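Local coordinates for protein glucosidase 2 subunit beta (Schizosaccharomyces pombe, PDB 4XQM) that recognises mannose-rich N-glycans through its lectin domain and, as the non-catalytic subunit of glucosidase II, supports glucose trimming in the endoplasmic reticulum, at residues R11-Y16 with N70-V75; V21-V26 with N42-E47; R58-T63 with Y83-K88. All coordinates share one frame; numbering follows the deposited sequence.

Contact 1 (R11-Y16 with N70-V75); sequences REIGGY and NEIVSV. With MAN (alpha-D-mannopyranose), chain B.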
loop_
_atom_site.group_PDB
_atom_site.type_symbol
_atom_site.label_atom_id
_atom_site.label_comp_id
_atom_site.label_asym_id
_atom_site.label_seq_id
_atom_site.Cartn_x
_atom_site.Cartn_y
_atom_site.Cartn_z
ATOM N N ARG A 11 8.843 -2.981 -3.900
ATOM C CA ARG A 11 9.740 -3.930 -3.241
ATOM C C ARG A 11 9.296 -5.346 -3.538
ATOM O O ARG A 11 8.091 -5.662 -3.494
ATOM C CB ARG A 11 9.778 -3.712 -1.722
ATOM C CG ARG A 11 10.745 -4.664 -1.013
ATOM C CD ARG A 11 10.862 -4.378 0.464
ATOM N NE ARG A 11 11.606 -5.446 1.149
ATOM C CZ ARG A 11 11.587 -5.653 2.460
ATOM N NH1 ARG A 11 10.869 -4.860 3.240
ATOM N NH2 ARG A 11 12.276 -6.669 2.986
ATOM N N GLU A 12 10.264 -6.206 -3.833
ATOM C CA GLU A 12 9.967 -7.626 -3.946
ATOM C C GLU A 12 9.979 -8.275 -2.569
ATOM O O GLU A 12 10.970 -8.185 -1.844
ATOM C CB GLU A 12 10.945 -8.338 -4.878
ATOM C CG GLU A 12 10.608 -9.817 -5.058
ATOM C CD GLU A 12 11.338 -10.721 -4.062
ATOM O OE1 GLU A 12 12.586 -10.638 -3.999
ATOM O OE2 GLU A 12 10.669 -11.508 -3.341
ATOM N N ILE A 13 8.857 -8.902 -2.216
ATOM C CA ILE A 13 8.728 -9.661 -0.979
ATOM C C ILE A 13 8.085 -11.022 -1.274
ATOM O O ILE A 13 6.986 -11.085 -1.830
ATOM C CB ILE A 13 7.856 -8.906 0.055
ATOM C CG1 ILE A 13 8.527 -7.580 0.445
ATOM C CG2 ILE A 13 7.602 -9.772 1.293
ATOM C CD1 ILE A 13 7.597 -6.634 1.246
ATOM N N GLY A 14 8.772 -12.098 -0.900
ATOM C CA GLY A 14 8.229 -13.438 -1.062
ATOM C C GLY A 14 7.893 -13.807 -2.501
ATOM O O GLY A 14 7.005 -14.638 -2.732
ATOM N N GLY A 15 8.589 -13.196 -3.460
ATOM C CA GLY A 15 8.348 -13.486 -4.866
ATOM C C GLY A 15 7.426 -12.479 -5.528
ATOM O O GLY A 15 7.429 -12.356 -6.763
ATOM N N TYR A 16 6.650 -11.753 -4.724
ATOM C CA TYR A 16 5.739 -10.741 -5.255
ATOM C C TYR A 16 6.418 -9.394 -5.404
ATOM O O TYR A 16 7.183 -8.970 -4.533
ATOM C CB TYR A 16 4.564 -10.499 -4.305
ATOM C CG TYR A 16 3.755 -11.705 -3.890
ATOM C CD1 TYR A 16 2.859 -12.308 -4.764
ATOM C CD2 TYR A 16 3.846 -12.205 -2.597
ATOM C CE1 TYR A 16 2.090 -13.392 -4.359
ATOM C CE2 TYR A 16 3.086 -13.284 -2.187
ATOM C CZ TYR A 16 2.212 -13.873 -3.072
ATOM O OH TYR A 16 1.464 -14.950 -2.660
ATOM N N ASN A 70 11.918 6.699 0.218
ATOM C CA ASN A 70 10.761 5.808 0.059
ATOM C C ASN A 70 11.148 4.339 0.230
ATOM O O ASN A 70 12.081 3.856 -0.416
ATOM C CB ASN A 70 10.135 5.977 -1.325
ATOM C CG ASN A 70 9.456 7.306 -1.503
ATOM O OD1 ASN A 70 9.049 7.950 -0.530
ATOM N ND2 ASN A 70 9.302 7.722 -2.756
ATOM N N GLU A 71 10.419 3.636 1.090
ATOM C CA GLU A 71 10.726 2.247 1.405
ATOM C C GLU A 71 9.464 1.508 1.855
ATOM O O GLU A 71 8.684 2.033 2.654
ATOM C CB GLU A 71 11.775 2.205 2.523
ATOM C CG GLU A 71 11.993 0.831 3.147
ATOM C CD GLU A 71 12.926 0.873 4.360
ATOM O OE1 GLU A 71 13.234 -0.211 4.905
ATOM O OE2 GLU A 71 13.342 1.983 4.769
ATOM N N ILE A 72 9.254 0.302 1.323
ATOM C CA ILE A 72 8.249 -0.590 1.888
ATOM C C ILE A 72 8.961 -1.396 2.972
ATOM O O ILE A 72 9.854 -2.192 2.677
ATOM C CB ILE A 72 7.631 -1.511 0.812
ATOM C CG1 ILE A 72 6.772 -0.686 -0.159
ATOM C CG2 ILE A 72 6.793 -2.628 1.443
ATOM C CD1 ILE A 72 6.271 -1.492 -1.373
ATOM N N VAL A 73 8.594 -1.136 4.224
ATOM C CA VAL A 73 9.255 -1.736 5.387
ATOM C C VAL A 73 8.790 -3.170 5.574
ATOM O O VAL A 73 9.607 -4.059 5.792
ATOM C CB VAL A 73 8.993 -0.901 6.663
ATOM C CG1 VAL A 73 9.513 -1.616 7.906
ATOM C CG2 VAL A 73 9.667 0.458 6.518
ATOM N N SER A 74 7.480 -3.397 5.474
ATOM C CA SER A 74 6.922 -4.741 5.608
ATOM C C SER A 74 5.549 -4.855 4.966
ATOM O O SER A 74 4.825 -3.861 4.851
ATOM C CB SER A 74 6.832 -5.149 7.086
ATOM O OG SER A 74 5.975 -4.281 7.815
ATOM N N VAL A 75 5.211 -6.074 4.550
ATOM C CA VAL A 75 3.848 -6.419 4.183
ATOM C C VAL A 75 3.395 -7.577 5.058
ATOM O O VAL A 75 4.081 -8.597 5.135
ATOM C CB VAL A 75 3.733 -6.823 2.699
ATOM C CG1 VAL A 75 2.319 -7.313 2.397
ATOM C CG2 VAL A 75 4.109 -5.659 1.784
HETATM C C1 MAN B . -2.383 -14.656 -3.943
HETATM C C2 MAN B . -1.964 -13.473 -3.294
HETATM C C3 MAN B . -2.071 -13.767 -1.790
HETATM C C4 MAN B . -3.486 -14.321 -1.445
HETATM C C5 MAN B . -3.764 -15.572 -2.292
HETATM C C6 MAN B . -5.180 -16.081 -2.161
HETATM O O1 MAN B . -1.422 -15.485 -3.358
HETATM O O2 MAN B . -2.835 -12.458 -3.636
HETATM O O3 MAN B . -1.747 -12.627 -1.039
HETATM O O4 MAN B . -3.548 -14.689 -0.095
HETATM O O5 MAN B . -3.611 -15.192 -3.652
HETATM O O6 MAN B . -5.219 -17.394 -2.733
#

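Contact 2 (V21-V26 with N42-E47); sequences VFYENV and NVLKYE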
loop_
_atom_site.group_PDB
_atom_site.type_symbol
_atom_site.label_atom_id
_atom_site.label_comp_id
_atom_site.label_asym_id
_atom_site.label_seq_id
_atom_site.Cartn_x
_atom_site.Cartn_y
_atom_site.Cartn_z
ATOM N N VAL A 21 1.428 3.161 -4.918
ATOM C CA VAL A 21 1.386 4.490 -5.514
ATOM C C VAL A 21 0.502 5.384 -4.642
ATOM O O VAL A 21 -0.707 5.151 -4.514
ATOM C CB VAL A 21 0.860 4.450 -6.947
ATOM C CG1 VAL A 21 1.023 5.822 -7.580
ATOM C CG2 VAL A 21 1.628 3.433 -7.749
ATOM N N PHE A 22 1.102 6.402 -4.031
ATOM C CA PHE A 22 0.351 7.240 -3.086
ATOM C C PHE A 22 -0.882 7.872 -3.742
ATOM O O PHE A 22 -0.787 8.459 -4.824
ATOM C CB PHE A 22 1.241 8.328 -2.467
ATOM C CG PHE A 22 2.317 7.802 -1.540
ATOM C CD1 PHE A 22 2.132 6.634 -0.802
ATOM C CD2 PHE A 22 3.513 8.503 -1.393
ATOM C CE1 PHE A 22 3.141 6.169 0.065
ATOM C CE2 PHE A 22 4.513 8.048 -0.543
ATOM C CZ PHE A 22 4.333 6.886 0.185
ATOM N N TYR A 23 -2.037 7.707 -3.089
ATOM C CA TYR A 23 -3.303 8.311 -3.512
ATOM C C TYR A 23 -3.829 7.773 -4.838
ATOM O O TYR A 23 -4.743 8.352 -5.434
ATOM C CB TYR A 23 -3.196 9.840 -3.563
ATOM C CG TYR A 23 -2.910 10.479 -2.224
ATOM C CD1 TYR A 23 -3.521 10.019 -1.063
ATOM C CD2 TYR A 23 -2.010 11.528 -2.114
ATOM C CE1 TYR A 23 -3.254 10.613 0.171
ATOM C CE2 TYR A 23 -1.746 12.123 -0.902
ATOM C CZ TYR A 23 -2.359 11.670 0.236
ATOM O OH TYR A 23 -2.074 12.268 1.444
ATOM N N GLU A 24 -3.273 6.654 -5.286
ATOM C CA GLU A 24 -3.774 6.001 -6.487
ATOM C C GLU A 24 -4.126 4.540 -6.193
ATOM O O GLU A 24 -5.285 4.228 -5.896
ATOM C CB GLU A 24 -2.787 6.179 -7.656
ATOM C CG GLU A 24 -2.714 7.663 -8.068
ATOM C CD GLU A 24 -1.800 7.957 -9.246
ATOM O OE1 GLU A 24 -1.203 7.016 -9.824
ATOM O OE2 GLU A 24 -1.678 9.158 -9.607
ATOM N N ASN A 25 -3.146 3.652 -6.250
ATOM C CA ASN A 25 -3.442 2.236 -6.038
ATOM C C ASN A 25 -2.270 1.444 -5.483
ATOM O O ASN A 25 -1.139 1.934 -5.447
ATOM C CB ASN A 25 -3.942 1.599 -7.341
ATOM C CG ASN A 25 -3.239 2.151 -8.555
ATOM O OD1 ASN A 25 -2.039 2.431 -8.519
ATOM N ND2 ASN A 25 -3.985 2.330 -9.642
ATOM N N VAL A 26 -2.561 0.220 -5.041
ATOM C CA VAL A 26 -1.537 -0.715 -4.591
ATOM C C VAL A 26 -1.673 -2.006 -5.377
ATOM O O VAL A 26 -2.792 -2.489 -5.568
ATOM C CB VAL A 26 -1.695 -1.041 -3.097
ATOM C CG1 VAL A 26 -0.644 -2.040 -2.663
ATOM C CG2 VAL A 26 -1.587 0.240 -2.267
ATOM N N ASN A 42 -1.465 9.083 9.510
ATOM C CA ASN A 42 -0.461 8.496 8.619
ATOM C C ASN A 42 -0.983 7.268 7.897
ATOM O O ASN A 42 -0.229 6.583 7.203
ATOM C CB ASN A 42 0.762 8.061 9.426
ATOM C CG ASN A 42 1.428 9.213 10.121
ATOM O OD1 ASN A 42 1.392 10.342 9.627
ATOM N ND2 ASN A 42 2.039 8.946 11.274
ATOM N N VAL A 43 -2.267 6.979 8.062
ATOM C CA VAL A 43 -2.802 5.715 7.574
ATOM C C VAL A 43 -3.652 5.892 6.318
ATOM O O VAL A 43 -4.705 6.543 6.348
ATOM C CB VAL A 43 -3.600 5.018 8.685
ATOM C CG1 VAL A 43 -4.207 3.730 8.166
ATOM C CG2 VAL A 43 -2.694 4.759 9.884
ATOM N N LEU A 44 -3.195 5.299 5.215
ATOM C CA LEU A 44 -3.903 5.385 3.936
ATOM C C LEU A 44 -4.640 4.075 3.671
ATOM O O LEU A 44 -4.013 3.002 3.611
ATOM C CB LEU A 44 -2.926 5.657 2.790
ATOM C CG LEU A 44 -2.347 7.067 2.618
ATOM C CD1 LEU A 44 -1.369 7.449 3.734
ATOM C CD2 LEU A 44 -1.694 7.200 1.238
ATOM N N LYS A 45 -5.960 4.150 3.498
ATOM C CA LYS A 45 -6.743 2.955 3.216
ATOM C C LYS A 45 -6.982 2.809 1.725
ATOM O O LYS A 45 -7.507 3.723 1.076
ATOM C CB LYS A 45 -8.084 2.981 3.964
ATOM C CG LYS A 45 -7.929 2.935 5.476
ATOM C CD LYS A 45 -9.289 2.878 6.172
ATOM C CE LYS A 45 -9.131 2.744 7.679
ATOM N NZ LYS A 45 -10.377 2.211 8.295
ATOM N N TYR A 46 -6.607 1.648 1.195
ATOM C CA TYR A 46 -6.864 1.301 -0.195
ATOM C C TYR A 46 -7.899 0.172 -0.201
ATOM O O TYR A 46 -7.768 -0.797 0.548
ATOM C CB TYR A 46 -5.572 0.833 -0.883
ATOM C CG TYR A 46 -4.553 1.922 -1.142
ATOM C CD1 TYR A 46 -3.740 2.411 -0.115
ATOM C CD2 TYR A 46 -4.389 2.450 -2.417
ATOM C CE1 TYR A 46 -2.799 3.414 -0.361
ATOM C CE2 TYR A 46 -3.451 3.442 -2.672
ATOM C CZ TYR A 46 -2.663 3.917 -1.645
ATOM O OH TYR A 46 -1.741 4.905 -1.920
ATOM N N GLU A 47 -8.930 0.299 -1.037
ATOM C CA GLU A 47 -10.082 -0.609 -0.974
ATOM C C GLU A 47 -10.496 -1.147 -2.347
ATOM O O GLU A 47 -10.028 -0.662 -3.383
ATOM C CB GLU A 47 -11.261 0.106 -0.287
ATOM C CG GLU A 47 -10.934 0.578 1.108
ATOM C CD GLU A 47 -12.079 1.311 1.777
ATOM O OE1 GLU A 47 -13.134 1.505 1.130
ATOM O OE2 GLU A 47 -11.917 1.694 2.958
#

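Contact 3 (R58-T63 with Y83-K88); sequences RSAIVT and YLIKMK. With MAN (alpha-D-mannopyranose), chain B.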
loop_
_atom_site.group_PDB
_atom_site.type_symbol
_atom_site.label_atom_id
_atom_site.label_comp_id
_atom_site.label_asym_id
_atom_site.label_seq_id
_atom_site.Cartn_x
_atom_site.Cartn_y
_atom_site.Cartn_z
ATOM N N ARG A 58 -9.726 -7.772 -2.197
ATOM C CA ARG A 58 -8.510 -7.336 -1.515
ATOM C C ARG A 58 -8.590 -5.887 -1.036
ATOM O O ARG A 58 -9.334 -5.066 -1.579
ATOM C CB ARG A 58 -7.274 -7.572 -2.399
ATOM C CG ARG A 58 -6.950 -9.062 -2.621
ATOM C CD ARG A 58 -5.826 -9.231 -3.640
ATOM N NE ARG A 58 -5.438 -10.632 -3.855
ATOM C CZ ARG A 58 -6.145 -11.464 -4.607
ATOM N NH1 ARG A 58 -7.257 -11.026 -5.170
ATOM N NH2 ARG A 58 -5.763 -12.722 -4.792
ATOM N N SER A 59 -7.850 -5.594 0.032
ATOM C CA SER A 59 -7.722 -4.226 0.513
ATOM C C SER A 59 -6.372 -4.128 1.200
ATOM O O SER A 59 -5.772 -5.151 1.560
ATOM C CB SER A 59 -8.871 -3.870 1.469
ATOM O OG SER A 59 -8.853 -4.715 2.612
ATOM N N ALA A 60 -5.878 -2.907 1.357
ATOM C CA ALA A 60 -4.568 -2.702 1.956
ATOM C C ALA A 60 -4.612 -1.468 2.830
ATOM O O ALA A 60 -5.120 -0.423 2.423
ATOM C CB ALA A 60 -3.514 -2.548 0.873
ATOM N N ILE A 61 -4.058 -1.592 4.032
ATOM C CA ILE A 61 -3.951 -0.458 4.935
ATOM C C ILE A 61 -2.483 -0.085 4.984
ATOM O O ILE A 61 -1.643 -0.876 5.443
ATOM C CB ILE A 61 -4.455 -0.813 6.340
ATOM C CG1 ILE A 61 -5.921 -1.233 6.253
ATOM C CG2 ILE A 61 -4.297 0.371 7.278
ATOM C CD1 ILE A 61 -6.536 -1.596 7.583
ATOM N N VAL A 62 -2.162 1.104 4.488
ATOM C CA VAL A 62 -0.766 1.498 4.314
ATOM C C VAL A 62 -0.405 2.594 5.301
ATOM O O VAL A 62 -0.925 3.712 5.206
ATOM C CB VAL A 62 -0.494 1.995 2.865
ATOM C CG1 VAL A 62 0.982 2.341 2.675
ATOM C CG2 VAL A 62 -0.946 0.953 1.832
ATOM N N THR A 63 0.488 2.274 6.236
ATOM C CA THR A 63 0.946 3.251 7.218
ATOM C C THR A 63 2.261 3.867 6.748
ATOM O O THR A 63 3.252 3.160 6.559
ATOM C CB THR A 63 1.115 2.623 8.618
ATOM O OG1 THR A 63 -0.140 2.079 9.061
ATOM C CG2 THR A 63 1.582 3.676 9.627
ATOM N N TYR A 83 -4.141 -6.769 3.533
ATOM C CA TYR A 83 -2.713 -6.512 3.586
ATOM C C TYR A 83 -2.408 -5.307 4.471
ATOM O O TYR A 83 -3.033 -4.255 4.332
ATOM C CB TYR A 83 -2.179 -6.272 2.175
ATOM C CG TYR A 83 -2.502 -7.412 1.231
ATOM C CD1 TYR A 83 -3.741 -7.483 0.591
ATOM C CD2 TYR A 83 -1.585 -8.427 1.004
ATOM C CE1 TYR A 83 -4.047 -8.538 -0.263
ATOM C CE2 TYR A 83 -1.875 -9.490 0.155
ATOM C CZ TYR A 83 -3.111 -9.537 -0.475
ATOM O OH TYR A 83 -3.416 -10.585 -1.322
ATOM N N LEU A 84 -1.464 -5.465 5.393
ATOM C CA LEU A 84 -1.016 -4.332 6.197
ATOM C C LEU A 84 0.386 -3.981 5.723
ATOM O O LEU A 84 1.302 -4.803 5.805
ATOM C CB LEU A 84 -1.002 -4.692 7.689
ATOM C CG LEU A 84 -2.333 -5.179 8.258
ATOM C CD1 LEU A 84 -2.198 -5.409 9.760
ATOM C CD2 LEU A 84 -3.421 -4.174 7.968
ATOM N N ILE A 85 0.553 -2.774 5.196
ATOM C CA ILE A 85 1.833 -2.381 4.614
ATOM C C ILE A 85 2.397 -1.207 5.381
ATOM O O ILE A 85 1.738 -0.164 5.504
ATOM C CB ILE A 85 1.672 -1.990 3.133
ATOM C CG1 ILE A 85 0.980 -3.117 2.360
ATOM C CG2 ILE A 85 3.035 -1.689 2.514
ATOM C CD1 ILE A 85 0.755 -2.824 0.883
ATOM N N LYS A 86 3.606 -1.377 5.907
ATOM C CA LYS A 86 4.303 -0.291 6.595
ATOM C C LYS A 86 5.358 0.321 5.672
ATOM O O LYS A 86 6.086 -0.406 4.983
ATOM C CB LYS A 86 4.947 -0.804 7.885
ATOM C CG LYS A 86 5.569 0.297 8.747
ATOM C CD LYS A 86 5.939 -0.241 10.129
ATOM C CE LYS A 86 6.833 0.745 10.869
ATOM N NZ LYS A 86 7.416 0.152 12.114
ATOM N N MET A 87 5.428 1.652 5.650
ATOM C CA MET A 87 6.363 2.359 4.781
ATOM C C MET A 87 7.070 3.504 5.483
ATOM O O MET A 87 6.577 4.027 6.471
ATOM C CB MET A 87 5.623 2.957 3.577
ATOM C CG MET A 87 4.883 1.964 2.721
ATOM S SD MET A 87 4.218 2.762 1.244
ATOM C CE MET A 87 5.716 3.331 0.440
ATOM N N LYS A 88 8.219 3.894 4.943
ATOM C CA LYS A 88 8.824 5.188 5.242
ATOM C C LYS A 88 8.848 6.014 3.967
ATOM O O LYS A 88 8.931 5.453 2.858
ATOM C CB LYS A 88 10.234 5.011 5.820
ATOM C CG LYS A 88 10.186 4.545 7.275
ATOM C CD LYS A 88 11.225 3.496 7.622
ATOM C CE LYS A 88 12.620 4.059 7.685
ATOM N NZ LYS A 88 13.455 3.358 8.731
HETATM C C1 MAN B . -2.383 -14.656 -3.943
HETATM C C2 MAN B . -1.964 -13.473 -3.294
HETATM C C3 MAN B . -2.071 -13.767 -1.790
HETATM C C4 MAN B . -3.486 -14.321 -1.445
HETATM C C5 MAN B . -3.764 -15.572 -2.292
HETATM C C6 MAN B . -5.180 -16.081 -2.161
HETATM O O1 MAN B . -1.422 -15.485 -3.358
HETATM O O2 MAN B . -2.835 -12.458 -3.636
HETATM O O3 MAN B . -1.747 -12.627 -1.039
HETATM O O4 MAN B . -3.548 -14.689 -0.095
HETATM O O5 MAN B . -3.611 -15.192 -3.652
HETATM O O6 MAN B . -5.219 -17.394 -2.733
#

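Contact 1 (R11-Y16 with N70-V75)
Arg11 reaches across to the backbone of the segment Asn70-Val75 and meets two successive carbonyls with one nitrogen. Its NH1 lies 2.9 Å from Ile72 O, with an N-H...O angle of 152°. A second, weak hydrogen bond, 3.0 Å, runs from Arg11 NH1 to Val73 O. Both oxygens sit at the edge of the guanidinium, near its plane. CG stands anti to the backbone N (chi1 -178°) and the chain runs extended to NE, which carries the guanidinium over to these carbonyls. On the way Arg11 CB passes 4.0 Å from Ile72 CB. Ile13 adds the apolar part. Its CD1 branch tip meets Val75 CG2 at 3.7 Å and Ile72 CG2 at 4.1 Å. Ile13 CG1 also lies over one face of the guanidinium, offset toward its rim.

A classic beta bulge, in which Val73 and Ser74 both face Lys86, shapes the backbone that Arg11 binds. In the segment Arg11-Tyr16, a type I' turn from Ile13 to Tyr16 joins strands 8-13 and 16-21 as a hairpin. Glu12 OE2 takes a 2.7 Å hydrogen bond from Gly15 N and braces this turn. Tyr16, the last residue of the turn, shares a hydrogen bond of 3.0 Å between its OH and MAN O1. Tyr18 and Val20 of strand 16-21 also pack on Ile72.

Strands 8-13 and 71-77 are the outermost strands of the sheet in this chain. With Val73 in the bulge, the carbonyls of Ile72 and Val73 both come to NH1. The arginine thus supplies a donor to two backbone acceptors where these strands do not pair.

Contact 2 (V21-V26 with N42-E47)
Tyr46 projects from strand 43-48 onto the type II turn Val21-Glu24, which links strands 16-21 and 25-28 in the flattened beta-barrel of the MRH lectin domain. A classic beta bulge follows the turn, with Glu24 and Asn25 both facing Val21. The contact is buried and joins two parts of the sheet that are not neighbouring strands.

The polar part centres on the Tyr46 hydroxyl. Tyr46 OH donates to Val21 O at 2.8 Å. It approaches from above the carbonyl plane, 45° out of it. Glu24 N reaches the same oxygen from the opposite face in the bond that closes the turn. Val21 O therefore serves both the turn and the tyrosine. The preceding amide of the turn, Tyr23 N, lies 3.1 Å from Tyr46 OH.

The aromatic part uses the ring of Tyr46. Its CG is anti to the carbonyl carbon (chi1 -71°), which sends the ring across to the turn. One edge of the ring meets the backbone of Glu24 in plane, and Tyr46 CE2 comes within 3.6 Å of Asn25 CA. These contacts and the hydroxyl bond limit how the ring can turn.

The apolar part lies beside it. Leu44 CD2 touches Tyr23 CE1 at 3.9 Å, the two side chains crossing at about a right angle. Leu44 CD2 is also 4.4 Å from Phe22 CD1, a looser contact. Phe22 in turn packs on Met87, while Tyr23 OH is held by Gln39 and its ring meets Phe36 edge-to-face.

Val26 covers one face of the Tyr46 ring in a CH-pi contact. Its CG2 methyl sits over the ring centre, 3.5 Å from the centroid and 8° off the ring normal.

Contact 3 (R58-T63 with Y83-K88)
Ser59-Thr63 and Tyr83-Met87 run parallel and pair through five backbone hydrogen bonds. Ala60, Ile61, Val62 and Thr63 stand beside Tyr83, Leu84, Ile85 and Lys86. The first bond joins Tyr83 N to Ser59 O at 3.0 Å, and the last joins Met87 N to Thr63 O at 2.8 Å.

Apolar side chains pack on both faces. Val62 CG2 lies alongside Ile85 CB, while Val62 CG1 meets Met87 SD at 3.6 Å. On the opposite face Ile61 CB rests against Leu84 CD2 at 3.9 Å.

The polar contacts gather at the start of the pair. The single N-H of Arg58 NE is bifurcated between Tyr83 OH and MAN O2, each 3.2 Å away. The guanidinium and ring planes lie only 16° apart. Arg58 NH2 also donates to MAN O2, while Tyr83 OH donates to MAN O3 at 2.7 Å. Adjacent mannose hydroxyls are thus read by two side chains that also touch through the shared N-H. Arg58 NH1 bonds Ser51 O, which helps fix the guanidinium.

With Gln28 and Glu77, which also bond the sugar, this pair forms the Gln-Arg-Glu-Tyr mannose site characteristic of MRH lectin domains.

Overall arrangement
From the N terminus, strand 8-13 opens contact 1, which closes only at strand 71-77. Contact 2 is nested inside that loop: it opens at the turn Val21-Glu24 and closes on strand 43-48. Contact 3 opens next, at strand 59-66, and closes on strand 82-89, so it crosses contact 1 and follows contact 2 in series. Backbone pairing continues across the group. Strand 43-48 bonds strand 59-66, tying contact 2 to contact 3, and strand 82-89 bonds strand 71-77, tying contact 3 to contact 1. Contacts 1 and 3 both reach the mannose, while contact 2 lies in the interior.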